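Local coordinates for protein beta-1,4-exocellulase (Thermobifida fusca, PDB 4B4H) that probably hydrolyses the beta-1,4-glycosidic bonds of cellulose as a family 6 cellobiohydrolase, here in the form of its catalytic domain, at residues A90-N95 against Q382-N387; V130-I135 against G221-T226; D41-I46 against G96-D101. All coordinates share one frame; numbering follows the deposited sequence.

Contact 1. Residues A90-N95 against Q382-N387; sequences AALASN and QGNARN
Close to the predicted active site, two loops meet where the guanidinium group of Arg386 comes up against the backbone of Ala90. The Ala90 loop follows strand 75-81 and has just passed Asp88, a predicted active-site residue, and Cys89, which is in a disulfide with Cys154. The carbonyl oxygen of Ala90 sits over one face of the guanidinium, with Ala90 O 3.0 Å from Arg386 NH2. The angles there are too poor for a hydrogen bond; a water makes the polar link instead. The water accepts from Arg386 NE at 2.8 Å and gives a weak bond to Ala90 O at 3.0 Å. A bend at chi3 (-53°) turns the end of the arginine back, while its aliphatic part touches the methyl of Ala90, Arg386 CD to Ala90 CB at 3.8 Å.

The other face of the guanidinium is approached by Asn384 OD1, which lies about 3.7 Å above the plane and toward its rim. Asn384 OD1 closes an Asx turn, accepting from Arg386 N at 3.0 Å, in the carbonyl plane and on a lone pair. The amide end of Asn384 is tied to Tyr381, and Asn387 OD1 accepts from Asn384 N at 3.0 Å, so the loop that carries the arginine is cross-braced by its own side chains. Arg386 NH1 makes a weak bond to Gly149 O. Leu92 fills in loosely beside these polar groups, its CD2 methyl at the guanidinium edge, near its plane, and 4.3 Å from Asn384 ND2.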
ATOM      1  N   ALA A  90     -13.029  -8.341   1.406  1.00 11.06           N
ATOM      2  CA  ALA A  90     -12.842  -9.570   0.626  1.00 11.48           C
ATOM      3  C   ALA A  90     -11.992 -10.596   1.353  1.00 11.65           C
ATOM      4  O   ALA A  90     -11.905 -11.745   0.912  1.00 12.55           O
ATOM      5  CB  ALA A  90     -12.229  -9.264  -0.736  1.00 12.05           C
ATOM      6  N   ALA A  91     -11.345 -10.178   2.440  1.00 11.56           N
ATOM      7  CA  ALA A  91     -10.405 -11.048   3.144  1.00 11.43           C
ATOM      8  C   ALA A  91     -11.126 -12.144   3.921  1.00 11.83           C
ATOM      9  O   ALA A  91     -12.278 -11.975   4.340  1.00 11.66           O
ATOM     10  CB  ALA A  91      -9.501 -10.247   4.073  1.00 11.71           C
ATOM     11  N   LEU A  92     -10.445 -13.272   4.085  1.00 12.27           N
ATOM     12  CA  LEU A  92     -10.965 -14.385   4.883  1.00 12.87           C
ATOM     13  C   LEU A  92     -11.169 -13.988   6.340  1.00 13.79           C
ATOM     14  O   LEU A  92     -12.118 -14.434   7.003  1.00 14.18           O
ATOM     15  CB  LEU A  92     -10.015 -15.582   4.807  1.00 12.36           C
ATOM     16  CG  LEU A  92      -9.838 -16.249   3.440  1.00 12.05           C
ATOM     17  CD1 LEU A  92      -8.753 -17.321   3.468  1.00 11.56           C
ATOM     18  CD2 LEU A  92     -11.148 -16.828   2.921  1.00 11.66           C
ATOM     19  N   ALA A  93     -10.265 -13.145   6.832  1.00 14.11           N
ATOM     20  CA  ALA A  93     -10.317 -12.601   8.179  1.00 15.04           C
ATOM     21  C   ALA A  93      -9.815 -11.164   8.136  1.00 15.17           C
ATOM     22  O   ALA A  93      -8.888 -10.842   7.391  1.00 17.02           O
ATOM     23  CB  ALA A  93      -9.456 -13.435   9.112  1.00 14.86           C
ATOM     24  N   SER A  94     -10.434 -10.292   8.918  1.00 15.54           N
ATOM     25  CA  SER A  94      -9.940  -8.924   9.010  1.00 14.50           C
ATOM     26  C   SER A  94      -9.605  -8.546  10.435  1.00 14.57           C
ATOM     27  O   SER A  94     -10.344  -8.874  11.368  1.00 14.82           O
ATOM     28  CB  SER A  94     -10.913  -7.909   8.399  1.00 14.69           C
ATOM     29  OG  SER A  94     -10.403  -6.588   8.535  1.00 13.16           O
ATOM     30  N   ASN A  95      -8.482  -7.852  10.583  1.00 13.99           N
ATOM     31  CA  ASN A  95      -8.049  -7.342  11.870  1.00 13.59           C
ATOM     32  C   ASN A  95      -8.710  -6.019  12.224  1.00 12.75           C
ATOM     33  O   ASN A  95      -8.588  -5.557  13.352  1.00 13.11           O
ATOM     34  CB  ASN A  95      -6.529  -7.193  11.896  1.00 14.21           C
ATOM     35  CG  ASN A  95      -5.815  -8.505  11.673  1.00 14.73           C
ATOM     36  OD1 ASN A  95      -6.384  -9.579  11.870  1.00 15.62           O
ATOM     37  ND2 ASN A  95      -4.561  -8.427  11.253  1.00 14.43           N
ATOM     38  N   GLN A 382      -4.270 -23.231  -0.076  1.00 11.38           N
ATOM     39  CA  GLN A 382      -4.267 -23.528  -1.500  1.00 11.54           C
ATOM     40  C   GLN A 382      -5.038 -22.501  -2.325  1.00 11.33           C
ATOM     41  O   GLN A 382      -5.312 -22.717  -3.506  1.00 11.32           O
ATOM     42  CB  GLN A 382      -4.738 -24.972  -1.764  1.00 12.35           C
ATOM     43  CG  GLN A 382      -3.731 -26.050  -1.363  1.00 13.12           C
ATOM     44  CD  GLN A 382      -2.371 -25.920  -2.049  1.00 13.20           C
ATOM     45  OE1 GLN A 382      -2.228 -25.268  -3.089  1.00 13.84           O
ATOM     46  NE2 GLN A 382      -1.367 -26.552  -1.469  1.00 13.66           N
ATOM     47  N   GLY A 383      -5.384 -21.387  -1.683  1.00 11.07           N
ATOM     48  CA  GLY A 383      -5.907 -20.234  -2.388  1.00 11.22           C
ATOM     49  C   GLY A 383      -7.404 -20.235  -2.569  1.00 11.49           C
ATOM     50  O   GLY A 383      -8.110 -21.123  -2.076  1.00 11.78           O
ATOM     51  N   ASN A 384      -7.860 -19.223  -3.289  1.00 11.70           N
ATOM     52  CA  ASN A 384      -9.252 -19.027  -3.636  1.00 11.69           C
ATOM     53  C   ASN A 384      -9.332 -18.257  -4.948  1.00 11.44           C
ATOM     54  O   ASN A 384      -8.302 -17.951  -5.552  1.00 11.36           O
ATOM     55  CB  ASN A 384     -10.021 -18.317  -2.510  1.00 11.87           C
ATOM     56  CG  ASN A 384      -9.370 -17.018  -2.071  1.00 11.79           C
ATOM     57  OD1 ASN A 384      -9.161 -16.117  -2.876  1.00 11.64           O
ATOM     58  ND2 ASN A 384      -9.060 -16.910  -0.787  1.00 12.01           N
ATOM     59  N   ALA A 385     -10.539 -17.928  -5.396  1.00 11.75           N
ATOM     60  CA  ALA A 385     -10.717 -17.234  -6.666  1.00 11.93           C
ATOM     61  C   ALA A 385      -9.826 -15.986  -6.787  1.00 11.82           C
ATOM     62  O   ALA A 385      -9.298 -15.712  -7.864  1.00 12.06           O
ATOM     63  CB  ALA A 385     -12.186 -16.890  -6.902  1.00 12.41           C
ATOM     64  N   ARG A 386      -9.612 -15.270  -5.679  1.00 11.69           N
ATOM     65  CA  ARG A 386      -8.897 -13.985  -5.745  1.00 11.68           C
ATOM     66  C   ARG A 386      -7.382 -14.093  -5.930  1.00 11.36           C
ATOM     67  O   ARG A 386      -6.721 -13.097  -6.267  1.00 12.05           O
ATOM     68  CB  ARG A 386      -9.242 -13.087  -4.547  1.00 11.74           C
ATOM     69  CG  ARG A 386     -10.635 -12.470  -4.604  1.00 12.22           C
ATOM     70  CD  ARG A 386     -11.029 -11.783  -3.288  1.00 12.44           C
ATOM     71  NE  ARG A 386     -10.901 -12.632  -2.092  1.00 12.70           N
ATOM     72  CZ  ARG A 386     -11.747 -13.607  -1.752  1.00 13.10           C
ATOM     73  NH1 ARG A 386     -12.780 -13.897  -2.529  1.00 13.45           N
ATOM     74  NH2 ARG A 386     -11.542 -14.308  -0.641  1.00 13.16           N
ATOM     75  N   ASN A 387      -6.816 -15.284  -5.731  1.00 10.82           N
ATOM     76  CA  ASN A 387      -5.386 -15.470  -6.023  1.00 10.56           C
ATOM     77  C   ASN A 387      -5.102 -16.573  -7.057  1.00 10.47           C
ATOM     78  O   ASN A 387      -4.078 -17.249  -6.984  1.00 10.43           O
ATOM     79  CB  ASN A 387      -4.579 -15.706  -4.734  1.00 10.37           C
ATOM     80  CG  ASN A 387      -4.636 -17.146  -4.261  1.00 10.64           C
ATOM     81  OD1 ASN A 387      -5.562 -17.892  -4.609  1.00 10.49           O
ATOM     82  ND2 ASN A 387      -3.649 -17.551  -3.470  1.00  9.97           N
TER
HETATM   83  O   HOH W   1      -9.267 -11.068  -0.389  1.00 16.09           O

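Contact 2. Residues V130-I135 against G221-T226; sequences VAIIEI and GFISNT
This is apolar packing across the interior of the curled, mostly parallel sheet, between Ile132 and Ile223 and, further along both segments, between Ile135 and Thr226. Strands 127-133 and 221-224 are not neighbours: strand 180-185 runs between them and pairs with both. The sheet curves so strongly that the CA atoms of Ile132 and Ile223 still come within 7.4 Å, their CB atoms facing each other, as expected inside the distorted alpha/beta barrel of family 6 hydrolases.

The two isoleucines cross at about a right angle. Their CG2 methyls meet at 3.8 Å, and a second, looser touch joins Ile132 CG1 to Ile223 CD1 at 4.1 Å. Both branches of Ile223 take part: a chi1 of 178° sets CG1 anti to the backbone N and carries CD1 to Ile132 CG1, while CG2 meets the Ile132 methyl. Beyond the C-terminal ends of the strands, Ile135 puts its CG2 methyl against Thr226, 3.7 Å from CG2 and equally far from CB. Ile135 also lies beside Trp39, a predicted substrate-binding residue, and close to Asp136, the predicted proton donor. Val352, in a loop, touches both Ile223 and Thr226.

The hydroxyl of Thr226 is hydrogen-bonded to Asp185, on the intervening strand, leaving its methyl for Ile135. Dispersion between hydrocarbon groups therefore joins the two segments directly, and the polar bond that helps to orient Thr226 goes to the strand between them.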
ATOM      1  N   VAL A 130       1.771  13.616   5.231  1.00  6.50           N
ATOM      2  CA  VAL A 130       1.221  12.886   4.095  1.00  6.20           C
ATOM      3  C   VAL A 130       0.392  11.758   4.707  1.00  6.16           C
ATOM      4  O   VAL A 130       0.925  10.972   5.476  1.00  6.27           O
ATOM      5  CB  VAL A 130       2.345  12.303   3.212  1.00  6.31           C
ATOM      6  CG1 VAL A 130       1.781  11.340   2.184  1.00  6.40           C
ATOM      7  CG2 VAL A 130       3.112  13.416   2.523  1.00  6.57           C
ATOM      8  N   ALA A 131      -0.919  11.757   4.415  1.00  5.62           N
ATOM      9  CA  ALA A 131      -1.863  10.780   4.957  1.00  5.51           C
ATOM     10  C   ALA A 131      -2.249   9.798   3.864  1.00  5.45           C
ATOM     11  O   ALA A 131      -2.715  10.199   2.779  1.00  5.40           O
ATOM     12  CB  ALA A 131      -3.097  11.494   5.489  1.00  5.46           C
ATOM     13  N   ILE A 132      -2.001   8.515   4.131  1.00  5.43           N
ATOM     14  CA  ILE A 132      -2.381   7.453   3.198  1.00  5.69           C
ATOM     15  C   ILE A 132      -3.798   6.982   3.532  1.00  5.67           C
ATOM     16  O   ILE A 132      -4.033   6.453   4.601  1.00  5.83           O
ATOM     17  CB  ILE A 132      -1.344   6.298   3.180  1.00  5.79           C
ATOM     18  CG1 ILE A 132      -0.008   6.783   2.583  1.00  6.01           C
ATOM     19  CG2 ILE A 132      -1.835   5.119   2.356  1.00  5.97           C
ATOM     20  CD1 ILE A 132       1.046   7.046   3.611  1.00  6.23           C
ATOM     21  N   ILE A 133      -4.730   7.166   2.598  1.00  5.63           N
ATOM     22  CA  ILE A 133      -6.152   6.986   2.927  1.00  5.73           C
ATOM     23  C   ILE A 133      -6.677   5.589   2.558  1.00  5.74           C
ATOM     24  O   ILE A 133      -6.965   5.316   1.382  1.00  5.82           O
ATOM     25  CB  ILE A 133      -7.071   8.052   2.273  1.00  5.64           C
ATOM     26  CG1 ILE A 133      -6.621   9.492   2.572  1.00  5.57           C
ATOM     27  CG2 ILE A 133      -8.527   7.871   2.716  1.00  5.78           C
ATOM     28  CD1 ILE A 133      -6.301   9.815   4.015  1.00  5.58           C
ATOM     29  N   GLU A 134      -6.832   4.752   3.590  1.00  6.07           N
ATOM     30  CA  GLU A 134      -7.588   3.475   3.567  1.00  6.14           C
ATOM     31  C   GLU A 134      -7.183   2.422   2.531  1.00  6.17           C
ATOM     32  O   GLU A 134      -7.761   2.332   1.437  1.00  5.95           O
ATOM     33  CB  GLU A 134      -9.117   3.739   3.576  1.00  6.00           C
ATOM     34  CG  GLU A 134      -9.640   4.467   4.823  1.00  5.97           C
ATOM     35  CD  GLU A 134      -9.557   3.630   6.100  1.00  5.89           C
ATOM     36  OE1 GLU A 134      -9.297   2.412   6.019  1.00  5.76           O
ATOM     37  OE2 GLU A 134      -9.703   4.179   7.214  1.00  5.77           O
ATOM     38  N   ILE A 135      -6.169   1.631   2.869  1.00  6.46           N
ATOM     39  CA  ILE A 135      -5.716   0.617   1.933  1.00  6.90           C
ATOM     40  C   ILE A 135      -6.737  -0.514   1.855  1.00  6.80           C
ATOM     41  O   ILE A 135      -7.580  -0.681   2.751  1.00  6.66           O
ATOM     42  CB  ILE A 135      -4.295   0.089   2.264  1.00  7.01           C
ATOM     43  CG1 ILE A 135      -4.265  -0.568   3.650  1.00  7.53           C
ATOM     44  CG2 ILE A 135      -3.250   1.199   2.102  1.00  7.23           C
ATOM     45  CD1 ILE A 135      -2.983  -1.314   3.944  1.00  7.64           C
ATOM     46  N   GLY A 221      -3.222  13.301  -4.245  1.00  7.56           N
ATOM     47  CA  GLY A 221      -2.696  12.271  -5.108  1.00  7.19           C
ATOM     48  C   GLY A 221      -3.177  10.896  -4.746  1.00  6.90           C
ATOM     49  O   GLY A 221      -4.169  10.753  -4.027  1.00  6.93           O
ATOM     50  N   PHE A 222      -2.471   9.912  -5.285  1.00  6.54           N
ATOM     51  CA  PHE A 222      -2.795   8.511  -5.103  1.00  6.38           C
ATOM     52  C   PHE A 222      -1.529   7.719  -4.795  1.00  6.17           C
ATOM     53  O   PHE A 222      -0.445   8.092  -5.200  1.00  6.01           O
ATOM     54  CB  PHE A 222      -3.505   7.975  -6.356  1.00  6.91           C
ATOM     55  CG  PHE A 222      -4.847   8.618  -6.611  1.00  7.21           C
ATOM     56  CD1 PHE A 222      -4.950   9.857  -7.241  1.00  7.47           C
ATOM     57  CD2 PHE A 222      -6.011   7.989  -6.187  1.00  7.50           C
ATOM     58  CE1 PHE A 222      -6.191  10.454  -7.457  1.00  7.62           C
ATOM     59  CE2 PHE A 222      -7.246   8.581  -6.397  1.00  7.73           C
ATOM     60  CZ  PHE A 222      -7.335   9.803  -7.025  1.00  7.77           C
ATOM     61  N   ILE A 223      -1.683   6.632  -4.061  1.00  5.96           N
ATOM     62  CA  ILE A 223      -0.578   5.721  -3.773  1.00  5.64           C
ATOM     63  C   ILE A 223      -0.892   4.295  -4.216  1.00  5.76           C
ATOM     64  O   ILE A 223      -1.950   3.732  -3.841  1.00  5.62           O
ATOM     65  CB  ILE A 223      -0.150   5.763  -2.282  1.00  5.66           C
ATOM     66  CG1 ILE A 223       0.976   4.765  -2.009  1.00  5.65           C
ATOM     67  CG2 ILE A 223      -1.328   5.431  -1.366  1.00  5.63           C
ATOM     68  CD1 ILE A 223       1.616   4.920  -0.647  1.00  5.66           C
ATOM     69  N   SER A 224       0.056   3.710  -4.938  1.00  5.51           N
ATOM     70  CA  SER A 224      -0.004   2.297  -5.310  1.00  5.53           C
ATOM     71  C   SER A 224       1.021   1.427  -4.597  1.00  5.42           C
ATOM     72  O   SER A 224       2.065   1.922  -4.076  1.00  5.23           O
ATOM     73  CB  SER A 224       0.161   2.102  -6.824  1.00  5.67           C
ATOM     74  OG  SER A 224       1.516   1.868  -7.186  1.00  6.00           O
ATOM     75  N   ASN A 225       0.703   0.127  -4.602  1.00  5.36           N
ATOM     76  CA  ASN A 225       1.574  -0.940  -4.118  1.00  5.46           C
ATOM     77  C   ASN A 225       1.730  -0.976  -2.597  1.00  5.37           C
ATOM     78  O   ASN A 225       2.657  -1.607  -2.095  1.00  5.46           O
ATOM     79  CB  ASN A 225       2.966  -0.841  -4.773  1.00  5.50           C
ATOM     80  CG  ASN A 225       3.637  -2.174  -4.918  1.00  5.93           C
ATOM     81  OD1 ASN A 225       2.976  -3.200  -5.043  1.00  6.13           O
ATOM     82  ND2 ASN A 225       4.976  -2.171  -4.916  1.00  5.81           N
ATOM     83  N   THR A 226       0.825  -0.307  -1.869  1.00  5.34           N
ATOM     84  CA  THR A 226       1.034  -0.090  -0.423  1.00  5.45           C
ATOM     85  C   THR A 226       1.053  -1.429   0.290  1.00  5.74           C
ATOM     86  O   THR A 226       0.118  -2.225   0.148  1.00  6.08           O
ATOM     87  CB  THR A 226      -0.033   0.806   0.230  1.00  5.43           C
ATOM     88  OG1 THR A 226      -0.230   1.971  -0.562  1.00  5.47           O
ATOM     89  CG2 THR A 226       0.450   1.221   1.605  1.00  5.22           C
TER

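Contact 3. Residues D41-I46 against G96-D101; sequences DRIGAI and GELGPD
Glu97 brings its carboxylate up to the backbone N-H of Ile43 and crosses the Ile43 side chain at about a right angle. Glu97 OE2 takes a short, nearly straight hydrogen bond from Ile43 N, 2.7 Å long with an N-H...O angle of 164°. The donor comes in on the syn side, 16° out of the carboxylate plane. The same oxygen, Glu97 OE2, is pressed against the isoleucine, only 3.1 Å from Ile43 CG1, while Glu97 OE1 rests 3.5 Å from Arg42 CB. What brings the group across is a first torsion of 68°, which sets CG between the backbone N and the carbonyl carbon, followed by an extended chain.

Ile43 lies just before the short, weakly bonded helix at about 44-47; N-H groups there would probably suit the negative charge of the carboxylate. A water continues the pattern one residue on, giving to Glu97 OE1 at 3.0 Å and accepting weakly from Gly44 N. OE2 has a further partner in Asn83, whose side-chain amide binds it. The loop of Glu97, which runs on toward helix 103-121, is also linked through its backbone: a second water donates to Asp41 O at 2.8 Å and accepts from Glu97 N. Asp41 is a predicted substrate-binding residue, and its carbonyl also receives a weak bond from Arg87. Away from the carboxylate the contact turns apolar, with Ile43 CD1 facing Leu98 CD2 at 4.4 Å; Leu98 in turn packs on Tyr106 of helix 103-121.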
ATOM      1  N   ASP A  41      -3.851   1.902  12.549  1.00 10.61           N
ATOM      2  CA  ASP A  41      -4.652   0.802  12.047  1.00 11.44           C
ATOM      3  C   ASP A  41      -5.718   0.364  13.039  1.00 11.54           C
ATOM      4  O   ASP A  41      -6.389  -0.650  12.832  1.00 11.54           O
ATOM      5  CB  ASP A  41      -3.745  -0.366  11.649  1.00 12.66           C
ATOM      6  CG  ASP A  41      -2.978  -0.949  12.824  1.00 13.45           C
ATOM      7  OD1 ASP A  41      -2.577  -0.207  13.754  1.00 14.50           O
ATOM      8  OD2 ASP A  41      -2.759  -2.181  12.817  1.00 14.46           O
ATOM      9  N   ARG A  42      -5.863   1.134  14.116  1.00 11.43           N
ATOM     10  CA  ARG A  42      -6.930   0.910  15.092  0.50 11.42           C
ATOM     11  C   ARG A  42      -7.051   2.142  15.984  1.00 11.31           C
ATOM     12  O   ARG A  42      -6.140   2.969  16.034  1.00 11.01           O
ATOM     13  CB  ARG A  42      -6.702  -0.375  15.907  0.50 11.77           C
ATOM     14  CG  ARG A  42      -5.369  -0.439  16.639  0.50 12.20           C
ATOM     15  CD  ARG A  42      -5.028  -1.855  17.074  0.50 12.78           C
ATOM     16  NE  ARG A  42      -3.902  -1.855  18.006  0.50 13.21           N
ATOM     17  CZ  ARG A  42      -2.642  -1.612  17.659  0.50 13.49           C
ATOM     18  NH1 ARG A  42      -2.335  -1.348  16.398  0.50 13.78           N
ATOM     19  NH2 ARG A  42      -1.687  -1.634  18.577  0.50 13.52           N
ATOM     20  N   ILE A  43      -8.193   2.274  16.658  1.00 11.17           N
ATOM     21  CA  ILE A  43      -8.473   3.436  17.511  1.00 11.28           C
ATOM     22  C   ILE A  43      -7.357   3.666  18.543  1.00 10.99           C
ATOM     23  O   ILE A  43      -6.983   4.813  18.806  1.00 10.71           O
ATOM     24  CB  ILE A  43      -9.874   3.347  18.181  1.00 11.17           C
ATOM     25  CG1 ILE A  43     -10.989   3.491  17.125  1.00 11.24           C
ATOM     26  CG2 ILE A  43     -10.030   4.405  19.273  1.00 11.60           C
ATOM     27  CD1 ILE A  43     -12.389   3.170  17.617  1.00 11.46           C
ATOM     28  N   GLY A  44      -6.796   2.580  19.071  1.00 11.05           N
ATOM     29  CA  GLY A  44      -5.816   2.655  20.159  1.00 11.48           C
ATOM     30  C   GLY A  44      -4.460   3.201  19.751  1.00 11.90           C
ATOM     31  O   GLY A  44      -3.652   3.590  20.604  1.00 12.41           O
ATOM     32  N   ALA A  45      -4.209   3.244  18.447  1.00 11.78           N
ATOM     33  CA  ALA A  45      -2.935   3.740  17.933  1.00 11.70           C
ATOM     34  C   ALA A  45      -2.860   5.270  17.990  1.00 11.65           C
ATOM     35  O   ALA A  45      -1.776   5.863  17.886  1.00 11.77           O
ATOM     36  CB  ALA A  45      -2.721   3.250  16.507  1.00 11.74           C
ATOM     37  N   ILE A  46      -4.021   5.904  18.123  1.00 11.85           N
ATOM     38  CA  ILE A  46      -4.106   7.359  18.082  1.00 12.25           C
ATOM     39  C   ILE A  46      -3.433   7.950  19.322  1.00 13.68           C
ATOM     40  O   ILE A  46      -2.485   8.734  19.209  1.00 13.71           O
ATOM     41  CB  ILE A  46      -5.575   7.824  17.938  1.00 11.97           C
ATOM     42  CG1 ILE A  46      -6.188   7.254  16.649  1.00 11.48           C
ATOM     43  CG2 ILE A  46      -5.684   9.346  17.951  1.00 11.94           C
ATOM     44  CD1 ILE A  46      -7.705   7.341  16.598  1.00 11.70           C
ATOM     45  N   GLY A  96      -9.400  -5.411  11.256  1.00 11.93           N
ATOM     46  CA  GLY A  96     -10.092  -4.141  11.479  1.00 11.12           C
ATOM     47  C   GLY A  96     -11.098  -4.303  12.596  1.00 10.71           C
ATOM     48  O   GLY A  96     -11.849  -5.272  12.611  1.00 11.51           O
ATOM     49  N   GLU A  97     -11.067  -3.407  13.574  1.00 10.06           N
ATOM     50  CA  GLU A  97     -11.936  -3.586  14.731  1.00  9.87           C
ATOM     51  C   GLU A  97     -13.345  -3.116  14.411  1.00  9.79           C
ATOM     52  O   GLU A  97     -14.305  -3.515  15.076  1.00  9.97           O
ATOM     53  CB  GLU A  97     -11.372  -2.827  15.926  1.00  9.96           C
ATOM     54  CG  GLU A  97     -11.441  -1.322  15.713  1.00  9.96           C
ATOM     55  CD  GLU A  97     -10.440  -0.527  16.514  1.00 10.26           C
ATOM     56  OE1 GLU A  97      -9.817  -1.057  17.467  1.00 10.74           O
ATOM     57  OE2 GLU A  97     -10.271   0.657  16.169  1.00 10.37           O
ATOM     58  N   LEU A  98     -13.500  -2.283  13.390  1.00  9.04           N
ATOM     59  CA  LEU A  98     -14.823  -1.716  13.141  1.00  8.66           C
ATOM     60  C   LEU A  98     -15.643  -2.561  12.174  1.00  8.49           C
ATOM     61  O   LEU A  98     -15.235  -2.826  11.060  1.00  8.92           O
ATOM     62  CB  LEU A  98     -14.696  -0.271  12.640  1.00  8.10           C
ATOM     63  CG  LEU A  98     -14.191   0.753  13.654  1.00  7.97           C
ATOM     64  CD1 LEU A  98     -14.565   2.145  13.190  1.00  7.64           C
ATOM     65  CD2 LEU A  98     -14.755   0.506  15.046  1.00  7.85           C
ATOM     66  N   GLY A  99     -16.821  -2.986  12.628  1.00  8.61           N
ATOM     67  CA  GLY A  99     -17.724  -3.760  11.788  1.00  8.09           C
ATOM     68  C   GLY A  99     -18.432  -2.994  10.678  1.00  8.06           C
ATOM     69  O   GLY A  99     -18.357  -1.760  10.608  1.00  7.69           O
ATOM     70  N   PRO A 100     -19.179  -3.712   9.831  1.00  7.88           N
ATOM     71  CA  PRO A 100     -19.783  -3.138   8.632  1.00  8.19           C
ATOM     72  C   PRO A 100     -20.846  -2.069   8.901  1.00  8.44           C
ATOM     73  O   PRO A 100     -21.103  -1.226   8.031  1.00  9.17           O
ATOM     74  CB  PRO A 100     -20.396  -4.352   7.933  1.00  8.06           C
ATOM     75  CG  PRO A 100     -20.584  -5.374   8.998  1.00  7.88           C
ATOM     76  CD  PRO A 100     -19.539  -5.134  10.031  1.00  7.79           C
ATOM     77  N   ASP A 101     -21.464  -2.101  10.080  1.00  9.00           N
ATOM     78  CA  ASP A 101     -22.485  -1.100  10.392  1.00  9.02           C
ATOM     79  C   ASP A 101     -21.943   0.072  11.221  1.00  9.03           C
ATOM     80  O   ASP A 101     -22.700   0.959  11.634  1.00  9.11           O
ATOM     81  CB  ASP A 101     -23.687  -1.754  11.085  1.00  9.55           C
ATOM     82  CG  ASP A 101     -24.302  -2.855  10.250  1.00  9.95           C
ATOM     83  OD1 ASP A 101     -25.093  -2.564   9.323  1.00 10.68           O
ATOM     84  OD2 ASP A 101     -23.958  -4.033  10.496  1.00  9.90           O
TER
HETATM   85  O   HOH W   2      -8.764  -1.777  13.693  1.00 10.53           O
HETATM   86  O   HOH W   3      -8.488   0.420  19.682  1.00 14.72           O

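How the contacts relate
Contact 2 is the central one, its centre about 6 Å from that of the chain, where two strands and the turns after them face each other and the contact is hydrocarbon against hydrocarbon. Contacts 1 and 3 lie further out, their centres about 17 and 18 Å from it, and join loops through charged side chains, backbone groups and water. They share one excursion of the chain: residues 90-95 run directly into 96-101, so the loop after strand 75-81 reaches segment 382-387 with one part and segment 41-46 with the next. In contact 3 a carboxylate bonds directly to backbone, with water alongside; in contact 1 the polar link is through water. All three contacts lie near predicted catalytic or substrate-binding residues.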